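Local coordinates for protein mannan endo-1,4-beta-mannosidase (Bacillus subtilis, PDB 3CBW) that hydrolyses internal beta-1,4-mannosidic linkages of mannan, galactomannan and glucomannan, as a secreted family 26 glycosidase that takes part in glucomannan breakdown, at residues G123-P128 / E180-G185; L113-P118 / R172-M177; I129-Y134 / N194-L199. The protein carries 3 engineered substitutions. One frame throughout, in Å; residues are numbered along the deposited sequence.

Interaction 1 of 3, residues G123-P128 / E180-G185; sequences GHFKTP and EWFWWG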
loop_
_atom_site.group_PDB
_atom_site.type_symbol
_atom_site.label_atom_id
_atom_site.label_comp_id
_atom_site.label_asym_id
_atom_site.label_seq_id
_atom_site.Cartn_x
_atom_site.Cartn_y
_atom_site.Cartn_z
ATOM N N GLY A 123 20.130 -7.465 3.064
ATOM C CA GLY A 123 20.021 -6.599 1.895
ATOM C C GLY A 123 19.513 -7.320 0.663
ATOM O O GLY A 123 18.656 -8.203 0.749
ATOM N N HIS A 124 20.022 -6.911 -0.495
ATOM C CA HIS A 124 19.735 -7.576 -1.772
ATOM C C HIS A 124 18.258 -7.565 -2.178
ATOM O O HIS A 124 17.806 -8.470 -2.881
ATOM C CB HIS A 124 20.258 -9.019 -1.759
ATOM C CG HIS A 124 21.750 -9.121 -1.708
ATOM N ND1 HIS A 124 22.458 -9.065 -0.528
ATOM C CD2 HIS A 124 22.668 -9.258 -2.694
ATOM C CE1 HIS A 124 23.750 -9.181 -0.787
ATOM N NE2 HIS A 124 23.904 -9.293 -2.093
ATOM N N PHE A 125 17.525 -6.520 -1.791
ATOM C CA PHE A 125 16.071 -6.473 -2.032
ATOM C C PHE A 125 15.647 -6.555 -3.497
ATOM O O PHE A 125 14.529 -6.987 -3.794
ATOM C CB PHE A 125 15.415 -5.279 -1.316
ATOM C CG PHE A 125 15.625 -3.936 -1.977
ATOM C CD1 PHE A 125 14.575 -3.033 -2.017
ATOM C CD2 PHE A 125 16.862 -3.532 -2.480
ATOM C CE1 PHE A 125 14.731 -1.775 -2.581
ATOM C CE2 PHE A 125 17.018 -2.267 -3.075
ATOM C CZ PHE A 125 15.953 -1.394 -3.111
ATOM N N LYS A 126 16.543 -6.152 -4.397
ATOM C CA LYS A 126 16.275 -6.186 -5.842
ATOM C C LYS A 126 17.119 -7.215 -6.589
ATOM O O LYS A 126 17.244 -7.166 -7.815
ATOM C CB LYS A 126 16.431 -4.789 -6.448
ATOM C CG LYS A 126 15.321 -3.858 -6.005
ATOM C CD LYS A 126 15.500 -2.471 -6.554
ATOM C CE LYS A 126 14.289 -1.622 -6.231
ATOM N NZ LYS A 126 14.528 -0.192 -6.558
ATOM N N THR A 127 17.690 -8.159 -5.856
ATOM C CA THR A 127 18.454 -9.236 -6.481
ATOM C C THR A 127 17.496 -10.390 -6.746
ATOM O O THR A 127 16.877 -10.899 -5.813
ATOM C CB THR A 127 19.592 -9.695 -5.557
ATOM O OG1 THR A 127 20.400 -8.567 -5.206
ATOM C CG2 THR A 127 20.462 -10.758 -6.236
ATOM N N PRO A 128 17.348 -10.810 -8.014
ATOM C CA PRO A 128 16.377 -11.868 -8.292
ATOM C C PRO A 128 16.865 -13.218 -7.795
ATOM O O PRO A 128 18.078 -13.433 -7.652
ATOM C CB PRO A 128 16.278 -11.876 -9.821
ATOM C CG PRO A 128 17.592 -11.347 -10.280
ATOM C CD PRO A 128 18.037 -10.349 -9.231
ATOM N N GLU A 180 9.699 -7.223 -12.222
ATOM C CA GLU A 180 10.856 -8.103 -12.225
ATOM C C GLU A 180 11.997 -7.540 -11.392
ATOM O O GLU A 180 13.119 -8.037 -11.463
ATOM C CB GLU A 180 11.285 -8.425 -13.673
ATOM C CG GLU A 180 11.904 -7.262 -14.465
ATOM C CD GLU A 180 10.898 -6.287 -15.083
ATOM O OE1 GLU A 180 9.666 -6.461 -14.955
ATOM O OE2 GLU A 180 11.358 -5.319 -15.713
ATOM N N TRP A 181 11.714 -6.519 -10.587
ATOM C CA TRP A 181 12.746 -5.849 -9.794
ATOM C C TRP A 181 12.869 -6.389 -8.356
ATOM O O TRP A 181 13.979 -6.702 -7.917
ATOM C CB TRP A 181 12.587 -4.322 -9.856
ATOM C CG TRP A 181 11.182 -3.820 -9.733
ATOM C CD1 TRP A 181 10.552 -3.431 -8.580
ATOM C CD2 TRP A 181 10.236 -3.631 -10.792
ATOM N NE1 TRP A 181 9.273 -3.018 -8.854
ATOM C CE2 TRP A 181 9.054 -3.125 -10.202
ATOM C CE3 TRP A 181 10.275 -3.822 -12.182
ATOM C CZ2 TRP A 181 7.919 -2.823 -10.946
ATOM C CZ3 TRP A 181 9.142 -3.520 -12.925
ATOM C CH2 TRP A 181 7.973 -3.029 -12.303
ATOM N N PHE A 182 11.762 -6.546 -7.635
ATOM C CA PHE A 182 11.830 -7.054 -6.254
ATOM C C PHE A 182 12.028 -8.564 -6.217
ATOM O O PHE A 182 11.542 -9.290 -7.082
ATOM C CB PHE A 182 10.566 -6.696 -5.480
ATOM C CG PHE A 182 10.331 -5.213 -5.324
ATOM C CD1 PHE A 182 11.335 -4.374 -4.843
ATOM C CD2 PHE A 182 9.083 -4.671 -5.601
ATOM C CE1 PHE A 182 11.106 -3.000 -4.674
ATOM C CE2 PHE A 182 8.841 -3.311 -5.433
ATOM C CZ PHE A 182 9.850 -2.483 -4.964
ATOM N N TRP A 183 12.707 -9.040 -5.178
ATOM C CA TRP A 183 13.029 -10.464 -5.094
ATOM C C TRP A 183 11.790 -11.369 -5.075
ATOM O O TRP A 183 11.857 -12.524 -5.502
ATOM C CB TRP A 183 13.930 -10.754 -3.894
ATOM C CG TRP A 183 13.325 -10.471 -2.537
ATOM C CD1 TRP A 183 13.486 -9.334 -1.793
ATOM C CD2 TRP A 183 12.489 -11.343 -1.755
ATOM N NE1 TRP A 183 12.806 -9.440 -0.598
ATOM C CE2 TRP A 183 12.188 -10.660 -0.548
ATOM C CE3 TRP A 183 11.963 -12.628 -1.951
ATOM C CZ2 TRP A 183 11.367 -11.209 0.439
ATOM C CZ3 TRP A 183 11.147 -13.180 -0.950
ATOM C CH2 TRP A 183 10.872 -12.468 0.224
ATOM N N TRP A 184 10.665 -10.857 -4.577
ATOM C CA TRP A 184 9.455 -11.667 -4.442
ATOM C C TRP A 184 8.619 -11.759 -5.724
ATOM O O TRP A 184 7.617 -12.477 -5.763
ATOM C CB TRP A 184 8.596 -11.143 -3.290
ATOM C CG TRP A 184 8.172 -9.699 -3.440
ATOM C CD1 TRP A 184 7.111 -9.217 -4.175
ATOM C CD2 TRP A 184 8.771 -8.567 -2.799
ATOM N NE1 TRP A 184 7.040 -7.851 -4.039
ATOM C CE2 TRP A 184 8.039 -7.426 -3.198
ATOM C CE3 TRP A 184 9.876 -8.404 -1.945
ATOM C CZ2 TRP A 184 8.356 -6.140 -2.754
ATOM C CZ3 TRP A 184 10.205 -7.127 -1.523
ATOM C CH2 TRP A 184 9.443 -6.007 -1.930
ATOM N N GLY A 185 9.019 -11.022 -6.760
ATOM C CA GLY A 185 8.239 -10.924 -8.001
ATOM C C GLY A 185 8.707 -11.866 -9.104
ATOM O O GLY A 185 9.355 -12.885 -8.850
#

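Interaction 2 of 3, residues L113-P118 / R172-M177; sequences LHLANP and RPLHEM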
loop_
_atom_site.group_PDB
_atom_site.type_symbol
_atom_site.label_atom_id
_atom_site.label_comp_id
_atom_site.label_asym_id
_atom_site.label_seq_id
_atom_site.Cartn_x
_atom_site.Cartn_y
_atom_site.Cartn_z
ATOM N N LEU A 113 6.450 -2.395 2.576
ATOM C CA LEU A 113 7.689 -3.043 3.009
ATOM C C LEU A 113 8.636 -3.316 1.852
ATOM O O LEU A 113 8.397 -4.220 1.046
ATOM C CB LEU A 113 7.384 -4.386 3.671
ATOM C CG LEU A 113 6.433 -4.395 4.875
ATOM C CD1 LEU A 113 5.919 -5.786 5.183
ATOM C CD2 LEU A 113 7.113 -3.794 6.093
ATOM N N HIS A 114 9.740 -2.578 1.792
ATOM C CA HIS A 114 10.816 -2.915 0.844
ATOM C C HIS A 114 11.734 -3.966 1.466
ATOM O O HIS A 114 12.890 -3.693 1.799
ATOM C CB HIS A 114 11.572 -1.669 0.410
ATOM C CG HIS A 114 10.832 -0.868 -0.617
ATOM N ND1 HIS A 114 9.604 -0.291 -0.369
ATOM C CD2 HIS A 114 11.135 -0.573 -1.905
ATOM C CE1 HIS A 114 9.188 0.337 -1.457
ATOM N NE2 HIS A 114 10.102 0.186 -2.401
ATOM N N LEU A 115 11.214 -5.185 1.613
ATOM C CA LEU A 115 11.877 -6.233 2.380
ATOM C C LEU A 115 13.231 -6.604 1.827
ATOM O O LEU A 115 13.380 -6.826 0.620
ATOM C CB LEU A 115 11.031 -7.501 2.398
ATOM C CG LEU A 115 9.694 -7.485 3.134
ATOM C CD1 LEU A 115 8.991 -8.828 2.896
ATOM C CD2 LEU A 115 9.914 -7.238 4.624
ATOM N N ALA A 116 14.207 -6.715 2.726
ATOM C CA ALA A 116 15.467 -7.372 2.395
ATOM C C ALA A 116 15.179 -8.802 1.950
ATOM O O ALA A 116 14.114 -9.363 2.248
ATOM C CB ALA A 116 16.405 -7.345 3.587
ATOM N N ASN A 117 16.142 -9.381 1.239
ATOM C CA ASN A 117 15.984 -10.650 0.552
ATOM C C ASN A 117 16.539 -11.781 1.404
ATOM O O ASN A 117 17.758 -11.906 1.558
ATOM C CB ASN A 117 16.757 -10.554 -0.760
ATOM C CG ASN A 117 16.605 -11.759 -1.645
ATOM O OD1 ASN A 117 16.188 -12.834 -1.218
ATOM N ND2 ASN A 117 16.973 -11.581 -2.918
ATOM N N PRO A 118 15.652 -12.628 1.948
ATOM C CA PRO A 118 16.122 -13.673 2.866
ATOM C C PRO A 118 16.853 -14.834 2.183
ATOM O O PRO A 118 17.313 -15.743 2.866
ATOM C CB PRO A 118 14.838 -14.129 3.560
ATOM C CG PRO A 118 13.761 -13.872 2.566
ATOM C CD PRO A 118 14.186 -12.665 1.777
ATOM N N ARG A 172 0.183 -3.075 2.973
ATOM C CA ARG A 172 0.380 -3.378 1.563
ATOM C C ARG A 172 1.720 -4.091 1.370
ATOM O O ARG A 172 2.691 -3.472 0.965
ATOM C CB ARG A 172 0.316 -2.069 0.763
ATOM C CG ARG A 172 0.424 -2.235 -0.749
ATOM C CD ARG A 172 0.226 -0.895 -1.441
ATOM N NE ARG A 172 1.287 0.076 -1.175
ATOM C CZ ARG A 172 2.311 0.337 -1.976
ATOM N NH1 ARG A 172 2.455 -0.297 -3.129
ATOM N NH2 ARG A 172 3.200 1.241 -1.624
ATOM N N PRO A 173 1.763 -5.407 1.645
ATOM C CA PRO A 173 3.000 -6.179 1.533
ATOM C C PRO A 173 3.207 -6.729 0.120
ATOM O O PRO A 173 2.239 -6.943 -0.619
ATOM C CB PRO A 173 2.747 -7.341 2.480
ATOM C CG PRO A 173 1.268 -7.620 2.316
ATOM C CD PRO A 173 0.638 -6.243 2.124
ATOM N N LEU A 174 4.464 -6.979 -0.246
ATOM C CA LEU A 174 4.780 -7.763 -1.450
ATOM C C LEU A 174 4.177 -7.150 -2.706
ATOM O O LEU A 174 3.604 -7.842 -3.554
ATOM C CB LEU A 174 4.324 -9.212 -1.286
ATOM C CG LEU A 174 4.844 -9.983 -0.077
ATOM C CD1 LEU A 174 4.172 -11.338 -0.039
ATOM C CD2 LEU A 174 6.356 -10.134 -0.106
ATOM N N HIS A 175 4.358 -5.839 -2.845
ATOM C CA HIS A 175 3.771 -5.087 -3.949
ATOM C C HIS A 175 4.564 -5.255 -5.247
ATOM O O HIS A 175 5.717 -5.707 -5.243
ATOM C CB HIS A 175 3.662 -3.613 -3.554
ATOM C CG HIS A 175 4.973 -2.945 -3.295
ATOM N ND1 HIS A 175 5.845 -3.341 -2.295
ATOM C CD2 HIS A 175 5.521 -1.846 -3.866
ATOM C CE1 HIS A 175 6.895 -2.535 -2.304
ATOM N NE2 HIS A 175 6.716 -1.611 -3.232
ATOM N N GLU A 176 3.925 -4.914 -6.362
ATOM C CA GLU A 176 4.581 -4.931 -7.680
ATOM C C GLU A 176 5.201 -6.285 -8.009
ATOM O O GLU A 176 6.272 -6.372 -8.614
ATOM C CB GLU A 176 5.606 -3.800 -7.813
ATOM C CG GLU A 176 4.951 -2.434 -7.656
ATOM C CD GLU A 176 5.918 -1.267 -7.547
ATOM O OE1 GLU A 176 7.131 -1.422 -7.818
ATOM O OE2 GLU A 176 5.446 -0.163 -7.158
ATOM N N MET A 177 4.502 -7.337 -7.610
ATOM C CA MET A 177 4.967 -8.703 -7.761
ATOM C C MET A 177 5.000 -9.180 -9.213
ATOM O O MET A 177 5.685 -10.157 -9.519
ATOM C CB MET A 177 4.114 -9.636 -6.900
ATOM C CG MET A 177 2.717 -9.983 -7.453
ATOM S SD MET A 177 1.465 -8.636 -7.792
ATOM C CE MET A 177 1.198 -7.965 -6.093
HETATM O O HOH W 1 5.318 -3.896 0.488
HETATM O O HOH W 2 7.198 -6.625 0.584
#

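Interaction 3 of 3, residues I129-Y134 / N194-L199; sequences ITNDQY and NERISL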
loop_
_atom_site.group_PDB
_atom_site.type_symbol
_atom_site.label_atom_id
_atom_site.label_comp_id
_atom_site.label_asym_id
_atom_site.label_seq_id
_atom_site.Cartn_x
_atom_site.Cartn_y
_atom_site.Cartn_z
ATOM N N ILE A 129 15.915 -14.110 -7.542
ATOM C CA ILE A 129 16.206 -15.432 -7.017
ATOM C C ILE A 129 15.507 -16.490 -7.833
ATOM O O ILE A 129 14.550 -16.209 -8.552
ATOM C CB ILE A 129 15.838 -15.538 -5.512
ATOM C CG1 ILE A 129 14.332 -15.319 -5.282
ATOM C CG2 ILE A 129 16.695 -14.560 -4.716
ATOM C CD1 ILE A 129 13.888 -15.626 -3.852
ATOM N N THR A 130 16.008 -17.715 -7.735
ATOM C CA THR A 130 15.417 -18.813 -8.459
ATOM C C THR A 130 14.221 -19.367 -7.692
ATOM O O THR A 130 14.037 -19.082 -6.502
ATOM C CB THR A 130 16.427 -19.962 -8.624
ATOM O OG1 THR A 130 16.721 -20.485 -7.325
ATOM C CG2 THR A 130 17.735 -19.495 -9.316
ATOM N N ASN A 131 13.411 -20.165 -8.370
ATOM C CA ASN A 131 12.294 -20.830 -7.699
ATOM C C ASN A 131 12.747 -21.757 -6.580
ATOM O O ASN A 131 12.071 -21.859 -5.552
ATOM C CB ASN A 131 11.395 -21.550 -8.698
ATOM C CG ASN A 131 10.568 -20.588 -9.531
ATOM O OD1 ASN A 131 10.288 -19.459 -9.112
ATOM N ND2 ASN A 131 10.153 -21.037 -10.707
ATOM N N ASP A 132 13.899 -22.408 -6.742
ATOM C CA ASP A 132 14.424 -23.260 -5.674
ATOM C C ASP A 132 14.774 -22.432 -4.427
ATOM O O ASP A 132 14.501 -22.857 -3.296
ATOM C CB ASP A 132 15.644 -24.054 -6.153
ATOM C CG ASP A 132 15.282 -25.254 -7.034
ATOM O OD1 ASP A 132 14.089 -25.608 -7.167
ATOM O OD2 ASP A 132 16.222 -25.852 -7.605
ATOM N N GLN A 133 15.360 -21.248 -4.621
ATOM C CA GLN A 133 15.640 -20.353 -3.503
ATOM C C GLN A 133 14.353 -19.846 -2.847
ATOM O O GLN A 133 14.249 -19.768 -1.616
ATOM C CB GLN A 133 16.478 -19.171 -3.967
ATOM C CG GLN A 133 17.922 -19.526 -4.276
ATOM C CD GLN A 133 18.672 -18.361 -4.877
ATOM O OE1 GLN A 133 18.254 -17.779 -5.882
ATOM N NE2 GLN A 133 19.778 -17.995 -4.252
ATOM N N TYR A 134 13.376 -19.502 -3.682
ATOM C CA TYR A 134 12.080 -19.015 -3.208
ATOM C C TYR A 134 11.376 -20.091 -2.362
ATOM O O TYR A 134 10.788 -19.794 -1.317
ATOM C CB TYR A 134 11.243 -18.636 -4.422
ATOM C CG TYR A 134 10.211 -17.537 -4.267
ATOM C CD1 TYR A 134 10.321 -16.370 -5.024
ATOM C CD2 TYR A 134 9.088 -17.690 -3.452
ATOM C CE1 TYR A 134 9.357 -15.373 -4.961
ATOM C CE2 TYR A 134 8.115 -16.688 -3.381
ATOM C CZ TYR A 134 8.264 -15.534 -4.134
ATOM O OH TYR A 134 7.294 -14.561 -4.062
ATOM N N ASN A 194 4.667 -20.060 -14.113
ATOM C CA ASN A 194 3.550 -20.595 -13.351
ATOM C C ASN A 194 3.959 -20.968 -11.937
ATOM O O ASN A 194 3.210 -20.739 -10.989
ATOM C CB ASN A 194 2.968 -21.814 -14.065
ATOM C CG ASN A 194 2.198 -21.440 -15.302
ATOM O OD1 ASN A 194 1.462 -20.453 -15.310
ATOM N ND2 ASN A 194 2.362 -22.221 -16.367
ATOM N N GLU A 195 5.158 -21.520 -11.797
ATOM C CA GLU A 195 5.661 -21.864 -10.478
ATOM C C GLU A 195 5.895 -20.618 -9.627
ATOM O O GLU A 195 5.543 -20.606 -8.449
ATOM C CB GLU A 195 6.928 -22.726 -10.572
ATOM C CG GLU A 195 7.528 -23.111 -9.203
ATOM C CD GLU A 195 6.611 -23.968 -8.328
ATOM O OE1 GLU A 195 5.600 -24.513 -8.827
ATOM O OE2 GLU A 195 6.915 -24.106 -7.119
ATOM N N ARG A 196 6.464 -19.567 -10.218
ATOM C CA ARG A 196 6.659 -18.311 -9.481
ATOM C C ARG A 196 5.327 -17.727 -9.005
ATOM O O ARG A 196 5.232 -17.245 -7.868
ATOM C CB ARG A 196 7.449 -17.293 -10.308
ATOM C CG ARG A 196 7.679 -15.937 -9.625
ATOM C CD ARG A 196 8.424 -16.039 -8.298
ATOM N NE ARG A 196 9.671 -16.807 -8.397
ATOM C CZ ARG A 196 10.898 -16.295 -8.344
ATOM N NH1 ARG A 196 11.106 -14.981 -8.195
ATOM N NH2 ARG A 196 11.936 -17.120 -8.432
ATOM N N ILE A 197 4.308 -17.759 -9.858
ATOM C CA ILE A 197 2.984 -17.263 -9.498
ATOM C C ILE A 197 2.451 -18.043 -8.285
ATOM O O ILE A 197 1.946 -17.444 -7.326
ATOM C CB ILE A 197 2.031 -17.339 -10.717
ATOM C CG1 ILE A 197 2.433 -16.294 -11.763
ATOM C CG2 ILE A 197 0.559 -17.195 -10.302
ATOM C CD1 ILE A 197 1.867 -16.540 -13.153
ATOM N N SER A 198 2.592 -19.372 -8.305
ATOM C CA SER A 198 2.147 -20.203 -7.187
ATOM C C SER A 198 2.910 -19.882 -5.904
ATOM O O SER A 198 2.320 -19.756 -4.815
ATOM C CB SER A 198 2.319 -21.680 -7.531
ATOM O OG SER A 198 1.946 -22.470 -6.421
ATOM N N LEU A 199 4.228 -19.757 -6.029
ATOM C CA LEU A 199 5.067 -19.455 -4.877
ATOM C C LEU A 199 4.760 -18.076 -4.286
ATOM O O LEU A 199 4.774 -17.905 -3.059
ATOM C CB LEU A 199 6.549 -19.576 -5.238
ATOM C CG LEU A 199 7.028 -20.979 -5.642
ATOM C CD1 LEU A 199 8.463 -20.908 -6.179
ATOM C CD2 LEU A 199 6.932 -21.979 -4.485
HETATM O O HOH W 3 13.228 -13.121 -7.785
#

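Interaction 1 of 3, residues G123-P128 / E180-G185
Two loops that follow neighbouring strands of the TIM barrel meet here, Phe125 and Lys126 of one against Trp181, Phe182 and Trp183 of the other, beside the mannan-binding cleft. Trp181 probably contacts substrate, as in related enzymes. Its NE1 is hydrogen-bonded to Glu176, the probable proton donor. Each loop carries a type I beta turn, His124 to Thr127 and Phe182 to Gly185. One backbone hydrogen bond joins them, from Trp183 N to Phe125 O at 3.1 Å. It is bent, with 145° at the hydrogen, and the donor is tilted from the carbonyl plane. With Trp183 CG between its backbone N and carbonyl carbon (chi1 64°), the indole brings its edge atom CD1 to 3.3 Å from Phe125 O. Lys126 CA adds a CH...O contact to Trp181 O at 3.1 Å. The Lys126 chain is extended beyond CG and runs beside the Phe182 side chain, pointing the same way. Its CG also sits over the centre of the Phe125 ring. Phe182 is clamped on both faces, by Trp181 CD1 on one and Trp184 CH2 on the other. Trp183 CB packs on Thr127 O at 3.5 Å, and Lys126 CE reaches Phe182 CE1 at 3.8 Å.

Interaction 2 of 3, residues L113-P118 / R172-M177
A buried water is gripped by three groups between Leu113 and the 172-177 loop. It accepts from Leu113 N at 2.8 Å, donates to Arg172 O at 2.7 Å and is hydrogen-bonded to His175 ND1 at 2.9 Å. A second water donates to Leu113 O and accepts from Leu174 N at 2.9 Å. The His175 ring turns its edge to the face of His114 in an offset edge-to-face pair, with centroids 5.0 Å apart and planes at 61°. His175 CE1 lies toward the rim of the His114 face, and His175 NE2 comes within 3.6 Å of His114 CE1. The first torsion of His175 (chi1 63°) carries the imidazole toward the end of strand 108-114. His114 ND1 is held by Asp76, which helps fix the ring's rotation. Away from the imidazoles, Leu115 CD1 packs on Leu174 CD2 at 4.2 Å. Arg172 NE bonds to Gln110, and its NH groups form salt bridges with Asp249 and with Glu275, the probable nucleophile. His114 probably binds substrate, and His175 probably helps keep the nucleophile in position, as in related enzymes. The contact joins the C-terminal ends of adjacent parallel strands of a TIM barrel, where the active site of a family 26 glycosidase lies.

Interaction 3 of 3, residues I129-Y134 / N194-L199
Helices 131-138 and 194-214 meet near their N-terminal ends, with the CA atoms of Asn131 and Arg196 6.4 Å apart. A capping box of Thr130 and Gln133 begins the first helix. Arg196 carries the contact. Its chain, bent at chi2 and chi3, curls back so that the guanidinium lies against the start of helix 131-138. NE and NH2 grip Asn131 OD1 side-on. The NE bond, 2.8 Å, lies nearly along the C=O axis of Asn131, whereas NH2 comes from above the amide plane. NH2 also donates to Ile129 O at 2.8 Å in an almost straight bond, 172° at the hydrogen. NH1 donates to a water that also accepts from Ile129 N, and NH1 bonds to Gly185 O as well. Tyr134 CD1 sits over the centre of one guanidinium face, 3.4 Å from Arg196 CZ, with ring and guanidinium planes 46° apart. Farther along, Tyr134 CD2 packs on Leu199 CB at 3.6 Å. A leucine in place of Arg196 would probably leave Asn131 OD1 and Ile129 O without their donors and Tyr134 without its flat neighbour. In-plane bonds to Asn131 OD1, Ile129 O and the water fix the rotation of the guanidinium, and its buried charge is probably eased by neutral oxygens.

In the fold
All three contacts join the same two strand-loop-helix units of the barrel, 108-138 and 169-214. They step outward, with contact centres about 11 Å (interaction 2), 18 Å (interaction 1) and 23 Å (interaction 3) from the centre of the chain. Interaction 2 is fully buried and uses waters and imidazoles. Interaction 1 is partly buried and joins aromatic-rich loops largely through backbone atoms and the Lys126 chain. Interaction 3, also partly buried, ties helix starts through an arginine. Trp184 links the layers: its NE1 bonds to His175 O of interaction 2, and its O to Tyr134 OH of interaction 3.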